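Local coordinates for coiled-coil quantitatively-enriched protein 1 (Schizosaccharomyces pombe, PDB 7CUJ) that links telomeres to the centrosome during meiosis and is required for telomere clustering, telomere length regulation and chromosome segregation, at residues F56-H61 with D190-M195; F111-P116 with I285-A290; S102-L107 with N133-W138; P67-T72 with I126-L131. All coordinates share one frame; numbering follows the deposited sequence.

How the contacts relate
The four contacts tie helices and a loop round the six-stranded parallel sheet of this central piece of the protein. Along the chain come 56-61, 67-72, 102-107 and 111-116, then their partners 126-131, 133-138, 190-195 and 285-290, so that contacts 3 and 4 are nested within contact 1. Contacts 1 and 4 have centres about 12 Å apart and touch where Asp190 meets Ser127, at the starts of two helices that follow adjacent strands, 184-188 and 121-126. Contacts 3 and 4 share helix 129-141; contacts 2 and 3 share helix 102-112. Contacts 1 and 2 lie farthest apart, about 26 Å between centres; together the four join residues far apart in sequence within this part of the protein.

Contact 1. Residues F56-H61 with D190-M195; sequences FIQSAH and DIEAYM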
loop_
_atom_site.group_PDB
_atom_site.type_symbol
_atom_site.label_atom_id
_atom_site.label_comp_id
_atom_site.label_asym_id
_atom_site.label_seq_id
_atom_site.Cartn_x
_atom_site.Cartn_y
_atom_site.Cartn_z
ATOM N N PHE A 56 -8.689 7.759 -5.934
ATOM C CA PHE A 56 -7.564 8.668 -5.788
ATOM C C PHE A 56 -7.860 9.974 -6.521
ATOM O O PHE A 56 -7.673 11.056 -5.971
ATOM C CB PHE A 56 -6.265 8.061 -6.333
ATOM C CG PHE A 56 -5.140 9.059 -6.431
ATOM C CD1 PHE A 56 -4.432 9.444 -5.300
ATOM C CD2 PHE A 56 -4.815 9.652 -7.644
ATOM C CE1 PHE A 56 -3.414 10.382 -5.384
ATOM C CE2 PHE A 56 -3.798 10.591 -7.726
ATOM C CZ PHE A 56 -3.100 10.956 -6.596
ATOM N N ILE A 57 -8.327 9.851 -7.767
ATOM C CA ILE A 57 -8.621 11.000 -8.604
ATOM C C ILE A 57 -9.732 11.835 -7.969
ATOM O O ILE A 57 -9.630 13.060 -7.937
ATOM C CB ILE A 57 -8.927 10.562 -10.052
ATOM C CG1 ILE A 57 -7.648 10.097 -10.758
ATOM C CG2 ILE A 57 -9.633 11.672 -10.827
ATOM C CD1 ILE A 57 -7.892 9.256 -11.993
ATOM N N GLN A 58 -10.772 11.164 -7.449
ATOM C CA GLN A 58 -11.910 11.840 -6.846
ATOM C C GLN A 58 -11.448 12.653 -5.638
ATOM O O GLN A 58 -11.803 13.823 -5.506
ATOM C CB GLN A 58 -13.014 10.848 -6.468
ATOM C CG GLN A 58 -14.299 11.514 -5.989
ATOM C CD GLN A 58 -14.887 12.445 -7.023
ATOM O OE1 GLN A 58 -15.285 12.025 -8.111
ATOM N NE2 GLN A 58 -14.940 13.729 -6.695
ATOM N N SER A 59 -10.639 12.023 -4.779
ATOM C CA SER A 59 -10.096 12.644 -3.578
ATOM C C SER A 59 -9.262 13.875 -3.927
ATOM O O SER A 59 -9.297 14.863 -3.199
ATOM C CB SER A 59 -9.271 11.659 -2.795
ATOM O OG SER A 59 -10.019 10.494 -2.502
ATOM N N ALA A 60 -8.501 13.789 -5.026
ATOM C CA ALA A 60 -7.640 14.872 -5.469
ATOM C C ALA A 60 -8.497 16.043 -5.955
ATOM O O ALA A 60 -8.206 17.201 -5.643
ATOM C CB ALA A 60 -6.690 14.369 -6.529
ATOM N N HIS A 61 -9.567 15.718 -6.696
ATOM C CA HIS A 61 -10.569 16.696 -7.094
ATOM C C HIS A 61 -11.142 17.398 -5.868
ATOM O O HIS A 61 -11.273 18.621 -5.869
ATOM C CB HIS A 61 -11.691 16.041 -7.913
ATOM C CG HIS A 61 -11.373 15.898 -9.361
ATOM N ND1 HIS A 61 -10.949 16.962 -10.132
ATOM C CD2 HIS A 61 -11.429 14.832 -10.186
ATOM C CE1 HIS A 61 -10.747 16.553 -11.366
ATOM N NE2 HIS A 61 -11.037 15.251 -11.428
ATOM N N ASP A 190 -14.207 24.426 -10.633
ATOM C CA ASP A 190 -13.353 23.249 -10.604
ATOM C C ASP A 190 -13.402 22.533 -11.953
ATOM O O ASP A 190 -14.367 22.674 -12.705
ATOM C CB ASP A 190 -13.723 22.318 -9.444
ATOM C CG ASP A 190 -15.156 21.818 -9.506
ATOM O OD1 ASP A 190 -15.435 20.922 -10.334
ATOM O OD2 ASP A 190 -15.987 22.343 -8.739
ATOM N N ILE A 191 -12.348 21.752 -12.224
ATOM C CA ILE A 191 -12.148 21.080 -13.497
ATOM C C ILE A 191 -13.138 19.928 -13.642
ATOM O O ILE A 191 -13.584 19.647 -14.751
ATOM C CB ILE A 191 -10.677 20.638 -13.658
ATOM C CG1 ILE A 191 -9.781 21.806 -14.084
ATOM C CG2 ILE A 191 -10.536 19.449 -14.599
ATOM C CD1 ILE A 191 -10.141 22.424 -15.422
ATOM N N GLU A 192 -13.482 19.272 -12.524
ATOM C CA GLU A 192 -14.482 18.215 -12.539
ATOM C C GLU A 192 -15.764 18.738 -13.189
ATOM O O GLU A 192 -16.348 18.066 -14.038
ATOM C CB GLU A 192 -14.733 17.665 -11.132
ATOM C CG GLU A 192 -15.612 16.424 -11.116
ATOM C CD GLU A 192 -15.933 15.838 -9.748
ATOM O OE1 GLU A 192 -15.017 15.763 -8.901
ATOM O OE2 GLU A 192 -17.103 15.455 -9.530
ATOM N N ALA A 193 -16.180 19.949 -12.794
ATOM C CA ALA A 193 -17.364 20.592 -13.345
ATOM C C ALA A 193 -17.169 20.868 -14.833
ATOM O O ALA A 193 -18.106 20.721 -15.613
ATOM C CB ALA A 193 -17.684 21.857 -12.586
ATOM N N TYR A 194 -15.946 21.257 -15.217
ATOM C CA TYR A 194 -15.635 21.490 -16.618
ATOM C C TYR A 194 -15.767 20.187 -17.403
ATOM O O TYR A 194 -16.471 20.148 -18.409
ATOM C CB TYR A 194 -14.264 22.146 -16.796
ATOM C CG TYR A 194 -13.951 22.497 -18.228
ATOM C CD1 TYR A 194 -14.417 23.675 -18.793
ATOM C CD2 TYR A 194 -13.211 21.641 -19.029
ATOM C CE1 TYR A 194 -14.145 23.997 -20.114
ATOM C CE2 TYR A 194 -12.931 21.947 -20.351
ATOM C CZ TYR A 194 -13.401 23.129 -20.895
ATOM O OH TYR A 194 -13.130 23.442 -22.196
ATOM N N MET A 195 -15.099 19.129 -16.925
ATOM C CA MET A 195 -15.145 17.815 -17.549
ATOM C C MET A 195 -16.597 17.417 -17.798
ATOM O O MET A 195 -16.953 17.014 -18.904
ATOM C CB MET A 195 -14.500 16.747 -16.658
ATOM C CG MET A 195 -13.015 16.939 -16.395
ATOM S SD MET A 195 -11.982 16.676 -17.856
ATOM C CE MET A 195 -11.836 18.354 -18.466
HETATM O O HOH W 1 -11.918 19.608 -9.953
#
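Glu192 reaches from helix 191-200 across to helix 47-65, where it meets His61 and Gln58. Its CB lies over one face of the His61 imidazole, 4.1 Å from the ring centroid and offset toward the rim, a CH-pi contact. From there the chain runs out straight, with CG anti to the backbone N (chi1 -171°) and chi2 also near 180°, which carries the carboxylate past the ring toward Gln58. At the tip, OE1 passes 3.5 Å from His61 CB and accepts a hydrogen bond of 3.0 Å from Gln58 NE2. The amide approaches on the syn side of the carboxylate, somewhat above its plane, and the two flat groups stand 77° apart. OE1 also makes a salt bridge with Lys65, while Gln58 NE2 has a second acceptor in Asn62 OD1. With an alanine here, Lys65 would probably lose its carboxylate mate and the Gln58 amide one of its acceptors. A water joins the imidazole to the backbone of the facing helix: it is hydrogen-bonded to His61 ND1 at 2.8 Å and accepts from Glu192 N at 3.0 Å. Ile191 CG2 sits at the imidazole edge, 4.3 Å from His61 CE1. Asp190 OD1 takes Ala193 N at 2.7 Å, nearly along its own C-O axis, and also bonds Ser127. This is a classic Asp N-cap, here at the start of the helix that follows strand 184-188 of the parallel sheet.

Contact 2. Residues F111-P116 with I285-A290; sequences FKNLSP and IAKNVA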
loop_
_atom_site.group_PDB
_atom_site.type_symbol
_atom_site.label_atom_id
_atom_site.label_comp_id
_atom_site.label_asym_id
_atom_site.label_seq_id
_atom_site.Cartn_x
_atom_site.Cartn_y
_atom_site.Cartn_z
ATOM N N PHE A 111 -15.326 40.546 -7.137
ATOM C CA PHE A 111 -16.521 41.373 -7.049
ATOM C C PHE A 111 -16.243 42.640 -6.242
ATOM O O PHE A 111 -16.876 43.668 -6.470
ATOM C CB PHE A 111 -17.702 40.565 -6.506
ATOM C CG PHE A 111 -18.239 39.535 -7.468
ATOM C CD1 PHE A 111 -18.992 39.914 -8.569
ATOM C CD2 PHE A 111 -17.987 38.185 -7.277
ATOM C CE1 PHE A 111 -19.482 38.967 -9.456
ATOM C CE2 PHE A 111 -18.475 37.237 -8.165
ATOM C CZ PHE A 111 -19.222 37.630 -9.253
ATOM N N LYS A 112 -15.287 42.546 -5.310
ATOM C CA LYS A 112 -14.847 43.661 -4.486
ATOM C C LYS A 112 -14.293 44.773 -5.375
ATOM O O LYS A 112 -14.493 45.953 -5.091
ATOM C CB LYS A 112 -13.771 43.180 -3.508
ATOM C CG LYS A 112 -13.668 43.944 -2.194
ATOM C CD LYS A 112 -12.709 43.286 -1.225
ATOM C CE LYS A 112 -13.020 43.586 0.226
ATOM N NZ LYS A 112 -12.336 42.634 1.134
ATOM N N ASN A 113 -13.599 44.379 -6.451
ATOM C CA ASN A 113 -12.924 45.302 -7.350
ATOM C C ASN A 113 -13.721 45.473 -8.643
ATOM O O ASN A 113 -13.292 46.200 -9.535
ATOM C CB ASN A 113 -11.489 44.860 -7.650
ATOM C CG ASN A 113 -10.539 45.089 -6.493
ATOM O OD1 ASN A 113 -10.303 46.228 -6.092
ATOM N ND2 ASN A 113 -9.984 44.015 -5.957
ATOM N N LEU A 114 -14.875 44.801 -8.740
ATOM C CA LEU A 114 -15.724 44.923 -9.916
ATOM C C LEU A 114 -16.790 45.989 -9.670
ATOM O O LEU A 114 -17.187 46.688 -10.602
ATOM C CB LEU A 114 -16.343 43.562 -10.254
ATOM C CG LEU A 114 -16.650 43.309 -11.731
ATOM C CD1 LEU A 114 -15.448 43.618 -12.612
ATOM C CD2 LEU A 114 -17.099 41.872 -11.941
ATOM N N SER A 115 -17.247 46.093 -8.412
ATOM C CA SER A 115 -18.054 47.207 -7.933
ATOM C C SER A 115 -19.455 47.173 -8.552
ATOM O O SER A 115 -19.801 46.202 -9.225
ATOM C CB SER A 115 -17.349 48.529 -8.171
ATOM O OG SER A 115 -15.973 48.449 -7.823
ATOM N N PRO A 116 -20.322 48.198 -8.339
ATOM C CA PRO A 116 -21.670 48.190 -8.913
ATOM C C PRO A 116 -21.778 48.708 -10.348
ATOM O O PRO A 116 -22.872 48.742 -10.909
ATOM C CB PRO A 116 -22.439 49.113 -7.955
ATOM C CG PRO A 116 -21.408 50.130 -7.510
ATOM C CD PRO A 116 -20.085 49.391 -7.505
ATOM N N ILE A 285 -4.209 38.830 -8.916
ATOM C CA ILE A 285 -4.846 38.114 -10.010
ATOM C C ILE A 285 -6.291 38.596 -10.147
ATOM O O ILE A 285 -6.770 38.795 -11.260
ATOM C CB ILE A 285 -4.737 36.583 -9.841
ATOM C CG1 ILE A 285 -3.300 36.094 -10.046
ATOM C CG2 ILE A 285 -5.700 35.863 -10.772
ATOM C CD1 ILE A 285 -3.022 34.726 -9.463
ATOM N N ALA A 286 -6.959 38.808 -9.005
ATOM C CA ALA A 286 -8.362 39.195 -8.974
ATOM C C ALA A 286 -8.552 40.609 -9.524
ATOM O O ALA A 286 -9.484 40.850 -10.290
ATOM C CB ALA A 286 -8.907 39.066 -7.574
ATOM N N LYS A 287 -7.669 41.534 -9.122
ATOM C CA LYS A 287 -7.702 42.912 -9.587
ATOM C C LYS A 287 -7.537 42.950 -11.105
ATOM O O LYS A 287 -8.282 43.645 -11.792
ATOM C CB LYS A 287 -6.625 43.749 -8.887
ATOM C CG LYS A 287 -6.945 44.135 -7.448
ATOM C CD LYS A 287 -5.777 44.717 -6.682
ATOM C CE LYS A 287 -6.146 45.071 -5.257
ATOM N NZ LYS A 287 -4.996 45.631 -4.508
ATOM N N ASN A 288 -6.568 42.171 -11.607
ATOM C CA ASN A 288 -6.209 42.130 -13.017
ATOM C C ASN A 288 -7.378 41.634 -13.865
ATOM O O ASN A 288 -7.639 42.188 -14.931
ATOM C CB ASN A 288 -4.968 41.268 -13.264
ATOM C CG ASN A 288 -3.670 42.036 -13.140
ATOM O OD1 ASN A 288 -2.917 42.139 -14.104
ATOM N ND2 ASN A 288 -3.399 42.576 -11.964
ATOM N N VAL A 289 -8.053 40.577 -13.395
ATOM C CA VAL A 289 -9.134 39.945 -14.138
ATOM C C VAL A 289 -10.338 40.887 -14.162
ATOM O O VAL A 289 -10.988 41.032 -15.195
ATOM C CB VAL A 289 -9.489 38.550 -13.580
ATOM C CG1 VAL A 289 -10.750 37.974 -14.208
ATOM C CG2 VAL A 289 -8.338 37.567 -13.731
ATOM N N ALA A 290 -10.614 41.527 -13.019
ATOM C CA ALA A 290 -11.716 42.469 -12.902
ATOM C C ALA A 290 -11.501 43.615 -13.886
ATOM O O ALA A 290 -12.353 43.870 -14.736
ATOM C CB ALA A 290 -11.833 42.963 -11.479
#
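Leu114 and Ala290 make the buried, apolar half of this contact: Leu114 CD1 comes within 3.8 Å of Ala290 CB and equally near the carbonyl oxygen of the same residue. The leucine gets there because its CG is turned away from the backbone N, chi1 -150°, so that one methyl swings toward the helix. Ala290 CB also meets Asn113, lying 4.0 Å from that residue's backbone O and 4.3 Å from its CB. Ala290 thus brings helix 275-294 against residues 113-114. In the fold, helices 102-112 and 275-294 pack together beside the parallel sheet: Ala290 touches Leu110, Ala286 touches Phe106, and helix 102-112 in turn meets strands 208-213 and 11-16. The chain leaves helical phi/psi at Ser115, where phi is positive, while Ser115 N still bonds Phe111 O at 3.1 Å. The other half faces solvent. Lys287 is exposed, and it meets Asn113 with its aliphatic part: CG makes one close approach, 3.4 Å from Asn113 ND2, and the rest of the extended chain runs on past the amide. That amide is turned back to its own helix, donating to Glu109 O, and the backbone O of Asn113 accepts from Lys294 NZ.

Contact 3. Residues S102-L107 with N133-W138; sequences SKFLFL and NTLTQW
Leu135 of helix 129-141 projects into the hollow between Phe104 and Leu107, which stand one turn apart on helix 102-112. Its CD2 rides over one face of the Phe104 ring, 4.0 Å from the centroid and 15° off the normal, a CH-pi contact, while CG lies 3.8 Å from Phe104 CZ. The other methyl, CD1, meets Leu107 CD1 at 3.6 Å, the two leucine side chains nearly perpendicular. Trp138, one turn farther on, lies against Phe104. Its CE3 sits 3.5 Å from Phe104 CD2, the six-membered ring tilted 31° from the phenylalanine, and its CZ3 edge points in plane at Phe104 O, 3.2 Å away. A glycine in place of Phe104 would probably open a gap beside Leu135 and Trp138 and set both free to shift. His66 meets the same phenyl ring edge-to-face. In sequence the two helices flank strand 121-126 of the parallel sheet; their short segments run roughly the same way, crossing at -31°. All four touching side chains are buried, mostly carbon against carbon, with one indole C-H edge directed at a backbone carbonyl, so cohesion here rests on packing and dispersion.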
loop_
_atom_site.group_PDB
_atom_site.type_symbol
_atom_site.label_atom_id
_atom_site.label_comp_id
_atom_site.label_asym_id
_atom_site.label_seq_id
_atom_site.Cartn_x
_atom_site.Cartn_y
_atom_site.Cartn_z
ATOM N N SER A 102 -7.932 29.593 -2.162
ATOM C CA SER A 102 -7.597 30.687 -3.058
ATOM C C SER A 102 -8.766 30.980 -3.992
ATOM O O SER A 102 -8.844 32.065 -4.557
ATOM C CB SER A 102 -6.369 30.358 -3.863
ATOM O OG SER A 102 -5.191 30.711 -3.161
ATOM N N LYS A 103 -9.648 29.991 -4.169
ATOM C CA LYS A 103 -10.762 30.109 -5.096
ATOM C C LYS A 103 -11.846 31.006 -4.498
ATOM O O LYS A 103 -12.345 31.906 -5.170
ATOM C CB LYS A 103 -11.292 28.724 -5.473
ATOM C CG LYS A 103 -10.391 27.940 -6.412
ATOM C CD LYS A 103 -10.964 26.611 -6.832
ATOM C CE LYS A 103 -10.088 25.914 -7.851
ATOM N NZ LYS A 103 -10.620 24.576 -8.198
ATOM N N PHE A 104 -12.198 30.745 -3.233
ATOM C CA PHE A 104 -13.149 31.563 -2.499
ATOM C C PHE A 104 -12.648 33.005 -2.428
ATOM O O PHE A 104 -13.405 33.936 -2.706
ATOM C CB PHE A 104 -13.398 30.981 -1.105
ATOM C CG PHE A 104 -14.521 29.979 -1.019
ATOM C CD1 PHE A 104 -14.511 28.827 -1.793
ATOM C CD2 PHE A 104 -15.584 30.176 -0.146
ATOM C CE1 PHE A 104 -15.545 27.906 -1.708
ATOM C CE2 PHE A 104 -16.615 29.252 -0.059
ATOM C CZ PHE A 104 -16.594 28.117 -0.839
ATOM N N LEU A 105 -11.367 33.171 -2.069
ATOM C CA LEU A 105 -10.759 34.484 -1.923
ATOM C C LEU A 105 -10.761 35.211 -3.266
ATOM O O LEU A 105 -11.038 36.408 -3.319
ATOM C CB LEU A 105 -9.336 34.343 -1.368
ATOM C CG LEU A 105 -8.552 35.648 -1.208
ATOM C CD1 LEU A 105 -9.257 36.613 -0.266
ATOM C CD2 LEU A 105 -7.137 35.372 -0.720
ATOM N N PHE A 106 -10.454 34.473 -4.343
ATOM C CA PHE A 106 -10.462 35.037 -5.683
ATOM C C PHE A 106 -11.835 35.632 -5.991
ATOM O O PHE A 106 -11.925 36.774 -6.434
ATOM C CB PHE A 106 -10.059 34.000 -6.736
ATOM C CG PHE A 106 -10.271 34.457 -8.156
ATOM C CD1 PHE A 106 -9.326 35.249 -8.796
ATOM C CD2 PHE A 106 -11.429 34.124 -8.845
ATOM C CE1 PHE A 106 -9.529 35.685 -10.098
ATOM C CE2 PHE A 106 -11.632 34.562 -10.146
ATOM C CZ PHE A 106 -10.682 35.343 -10.770
ATOM N N LEU A 107 -12.889 34.845 -5.745
ATOM C CA LEU A 107 -14.249 35.235 -6.083
ATOM C C LEU A 107 -14.669 36.459 -5.272
ATOM O O LEU A 107 -15.370 37.328 -5.786
ATOM C CB LEU A 107 -15.189 34.047 -5.854
ATOM C CG LEU A 107 -15.100 32.928 -6.893
ATOM C CD1 LEU A 107 -15.881 31.706 -6.439
ATOM C CD2 LEU A 107 -15.590 33.395 -8.256
ATOM N N ASN A 133 -23.746 25.706 -1.847
ATOM C CA ASN A 133 -24.572 26.344 -0.835
ATOM C C ASN A 133 -23.728 27.308 -0.004
ATOM O O ASN A 133 -24.151 28.433 0.256
ATOM C CB ASN A 133 -25.259 25.324 0.079
ATOM C CG ASN A 133 -26.128 24.328 -0.659
ATOM O OD1 ASN A 133 -26.518 24.554 -1.804
ATOM N ND2 ASN A 133 -26.444 23.220 -0.007
ATOM N N THR A 134 -22.542 26.846 0.409
ATOM C CA THR A 134 -21.654 27.611 1.270
ATOM C C THR A 134 -21.149 28.850 0.530
ATOM O O THR A 134 -21.082 29.928 1.115
ATOM C CB THR A 134 -20.514 26.738 1.814
ATOM O OG1 THR A 134 -21.077 25.587 2.446
ATOM C CG2 THR A 134 -19.618 27.467 2.792
ATOM N N LEU A 135 -20.810 28.687 -0.756
ATOM C CA LEU A 135 -20.285 29.776 -1.568
ATOM C C LEU A 135 -21.371 30.836 -1.734
ATOM O O LEU A 135 -21.127 32.013 -1.482
ATOM C CB LEU A 135 -19.849 29.226 -2.932
ATOM C CG LEU A 135 -18.575 29.802 -3.557
ATOM C CD1 LEU A 135 -18.714 29.873 -5.069
ATOM C CD2 LEU A 135 -18.220 31.173 -2.999
ATOM N N THR A 136 -22.566 30.387 -2.142
ATOM C CA THR A 136 -23.723 31.237 -2.377
ATOM C C THR A 136 -24.011 32.090 -1.143
ATOM O O THR A 136 -24.213 33.297 -1.256
ATOM C CB THR A 136 -24.957 30.411 -2.771
ATOM O OG1 THR A 136 -24.649 29.619 -3.919
ATOM C CG2 THR A 136 -26.176 31.259 -3.063
ATOM N N GLN A 137 -24.021 31.447 0.030
ATOM C CA GLN A 137 -24.374 32.111 1.274
ATOM C C GLN A 137 -23.259 33.067 1.695
ATOM O O GLN A 137 -23.525 34.103 2.299
ATOM C CB GLN A 137 -24.691 31.091 2.371
ATOM C CG GLN A 137 -25.997 30.335 2.154
ATOM C CD GLN A 137 -27.216 31.226 2.083
ATOM O OE1 GLN A 137 -27.311 32.247 2.763
ATOM N NE2 GLN A 137 -28.171 30.837 1.255
ATOM N N TRP A 138 -22.015 32.711 1.360
ATOM C CA TRP A 138 -20.869 33.500 1.780
ATOM C C TRP A 138 -20.718 34.758 0.925
ATOM O O TRP A 138 -20.249 35.781 1.420
ATOM C CB TRP A 138 -19.591 32.657 1.794
ATOM C CG TRP A 138 -18.387 33.452 2.192
ATOM C CD1 TRP A 138 -18.161 34.052 3.397
ATOM C CD2 TRP A 138 -17.252 33.765 1.367
ATOM N NE1 TRP A 138 -16.959 34.705 3.384
ATOM C CE2 TRP A 138 -16.378 34.547 2.154
ATOM C CE3 TRP A 138 -16.888 33.460 0.050
ATOM C CZ2 TRP A 138 -15.163 35.023 1.663
ATOM C CZ3 TRP A 138 -15.687 33.931 -0.433
ATOM C CH2 TRP A 138 -14.838 34.700 0.365
#

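Contact 4. Residues P67-T72 with I126-L131; sequences PSLYDT and ISNQFL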
loop_
_atom_site.group_PDB
_atom_site.type_symbol
_atom_site.label_atom_id
_atom_site.label_comp_id
_atom_site.label_asym_id
_atom_site.label_seq_id
_atom_site.Cartn_x
_atom_site.Cartn_y
_atom_site.Cartn_z
ATOM N N PRO A 67 -10.572 21.823 0.990
ATOM C CA PRO A 67 -10.113 20.845 1.978
ATOM C C PRO A 67 -11.146 20.505 3.052
ATOM O O PRO A 67 -11.097 19.423 3.635
ATOM C CB PRO A 67 -8.859 21.496 2.588
ATOM C CG PRO A 67 -8.998 22.974 2.278
ATOM C CD PRO A 67 -9.734 23.034 0.957
ATOM N N SER A 68 -12.097 21.420 3.283
ATOM C CA SER A 68 -13.080 21.259 4.344
ATOM C C SER A 68 -14.151 20.232 3.968
ATOM O O SER A 68 -15.039 19.955 4.769
ATOM C CB SER A 68 -13.676 22.580 4.757
ATOM O OG SER A 68 -14.525 23.087 3.741
ATOM N N LEU A 69 -14.045 19.651 2.765
ATOM C CA LEU A 69 -14.829 18.475 2.418
ATOM C C LEU A 69 -14.420 17.288 3.299
ATOM O O LEU A 69 -15.103 16.265 3.299
ATOM C CB LEU A 69 -14.663 18.136 0.928
ATOM C CG LEU A 69 -15.310 19.086 -0.085
ATOM C CD1 LEU A 69 -15.132 18.569 -1.503
ATOM C CD2 LEU A 69 -16.788 19.304 0.206
ATOM N N TYR A 70 -13.306 17.422 4.037
ATOM C CA TYR A 70 -12.834 16.384 4.947
ATOM C C TYR A 70 -12.901 16.859 6.397
ATOM O O TYR A 70 -12.248 16.294 7.271
ATOM C CB TYR A 70 -11.459 15.851 4.526
ATOM C CG TYR A 70 -11.495 15.167 3.184
ATOM C CD1 TYR A 70 -11.995 13.881 3.052
ATOM C CD2 TYR A 70 -11.086 15.827 2.037
ATOM C CE1 TYR A 70 -12.067 13.255 1.818
ATOM C CE2 TYR A 70 -11.151 15.216 0.796
ATOM C CZ TYR A 70 -11.646 13.929 0.686
ATOM O OH TYR A 70 -11.722 13.323 -0.535
ATOM N N ASP A 71 -13.708 17.897 6.638
ATOM C CA ASP A 71 -14.086 18.302 7.981
ATOM C C ASP A 71 -15.312 17.490 8.385
ATOM O O ASP A 71 -16.261 17.382 7.612
ATOM C CB ASP A 71 -14.378 19.805 8.034
ATOM C CG ASP A 71 -14.501 20.382 9.435
ATOM O OD1 ASP A 71 -14.372 19.610 10.409
ATOM O OD2 ASP A 71 -14.721 21.608 9.541
ATOM N N THR A 72 -15.282 16.919 9.593
ATOM C CA THR A 72 -16.380 16.098 10.077
ATOM C C THR A 72 -17.488 16.977 10.651
ATOM O O THR A 72 -18.655 16.588 10.643
ATOM C CB THR A 72 -15.925 15.115 11.164
ATOM O OG1 THR A 72 -15.112 15.827 12.097
ATOM C CG2 THR A 72 -15.174 13.923 10.616
ATOM N N ILE A 126 -19.963 24.446 -10.260
ATOM C CA ILE A 126 -19.244 23.810 -9.168
ATOM C C ILE A 126 -19.818 22.407 -8.977
ATOM O O ILE A 126 -21.032 22.224 -9.017
ATOM C CB ILE A 126 -19.313 24.678 -7.890
ATOM C CG1 ILE A 126 -18.395 24.162 -6.779
ATOM C CG2 ILE A 126 -20.747 24.857 -7.411
ATOM C CD1 ILE A 126 -18.167 25.158 -5.662
ATOM N N SER A 127 -18.935 21.421 -8.784
ATOM C CA SER A 127 -19.340 20.024 -8.811
ATOM C C SER A 127 -19.509 19.474 -7.395
ATOM O O SER A 127 -19.048 18.375 -7.096
ATOM C CB SER A 127 -18.377 19.192 -9.627
ATOM O OG SER A 127 -17.088 19.192 -9.035
ATOM N N ASN A 128 -20.196 20.241 -6.541
ATOM C CA ASN A 128 -20.399 19.881 -5.146
ATOM C C ASN A 128 -21.541 20.712 -4.567
ATOM O O ASN A 128 -21.493 21.941 -4.598
ATOM C CB ASN A 128 -19.120 20.069 -4.325
ATOM C CG ASN A 128 -19.223 19.438 -2.954
ATOM O OD1 ASN A 128 -19.611 20.096 -1.992
ATOM N ND2 ASN A 128 -18.905 18.158 -2.860
ATOM N N GLN A 129 -22.556 20.027 -4.024
ATOM C CA GLN A 129 -23.766 20.680 -3.544
ATOM C C GLN A 129 -23.455 21.524 -2.310
ATOM O O GLN A 129 -23.850 22.683 -2.243
ATOM C CB GLN A 129 -24.872 19.658 -3.274
ATOM C CG GLN A 129 -26.197 20.283 -2.852
ATOM C CD GLN A 129 -26.786 21.181 -3.915
ATOM O OE1 GLN A 129 -27.137 20.736 -5.006
ATOM N NE2 GLN A 129 -26.903 22.461 -3.600
ATOM N N PHE A 130 -22.738 20.934 -1.348
ATOM C CA PHE A 130 -22.427 21.608 -0.099
ATOM C C PHE A 130 -21.698 22.924 -0.366
ATOM O O PHE A 130 -22.058 23.954 0.199
ATOM C CB PHE A 130 -21.630 20.700 0.843
ATOM C CG PHE A 130 -21.026 21.435 2.012
ATOM C CD1 PHE A 130 -21.830 21.928 3.031
ATOM C CD2 PHE A 130 -19.661 21.672 2.076
ATOM C CE1 PHE A 130 -21.280 22.629 4.093
ATOM C CE2 PHE A 130 -19.111 22.372 3.142
ATOM C CZ PHE A 130 -19.921 22.848 4.148
ATOM N N LEU A 131 -20.674 22.871 -1.227
ATOM C CA LEU A 131 -19.836 24.028 -1.500
ATOM C C LEU A 131 -20.631 25.092 -2.250
ATOM O O LEU A 131 -20.463 26.280 -1.989
ATOM C CB LEU A 131 -18.596 23.595 -2.286
ATOM C CG LEU A 131 -17.542 22.839 -1.479
ATOM C CD1 LEU A 131 -16.413 22.360 -2.378
ATOM C CD2 LEU A 131 -16.999 23.703 -0.350
#
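Leu69 pushes its branched end into the start of helix 129-141, where both its methyls meet Asn128 and Leu131. The apolar contacts centre on CD2. It lies 4.0 Å from Leu131 CG, with the two leucines crossing at a slant, and 4.2 Å from Phe130 CD2. A chi1 of -71° sets the CG of Leu69 beside its backbone N, which turns the branched end, CD2 foremost, to the helix start. A mixed contact comes next: Leu69 CD2 also rests 3.7 Å from Asn128 OD1, the two side chains running alongside each other head to tail, and CD1 stands 4.0 Å from Asn128 ND2. Asn128 follows strand 121-126 of the parallel sheet and is the N-cap of helix 129-141. Its OD1 accepts from Leu131 N at 3.1 Å, in the carbonyl plane and on a lone pair, with an N-H...O angle of 157°, which fixes the rotation of the amide that Leu69 lies against. Backbone bonding shapes the other side: 67-69 is a 3-10 turn in which Tyr70 N reaches Pro67 O at 3.0 Å. Tyr70 itself bonds Asn62 through its hydroxyl. Another protein's chain in the assembly packs on Ser68, Tyr70, Asp71 and Thr72, an aromatic side chain of it lying on Ser68.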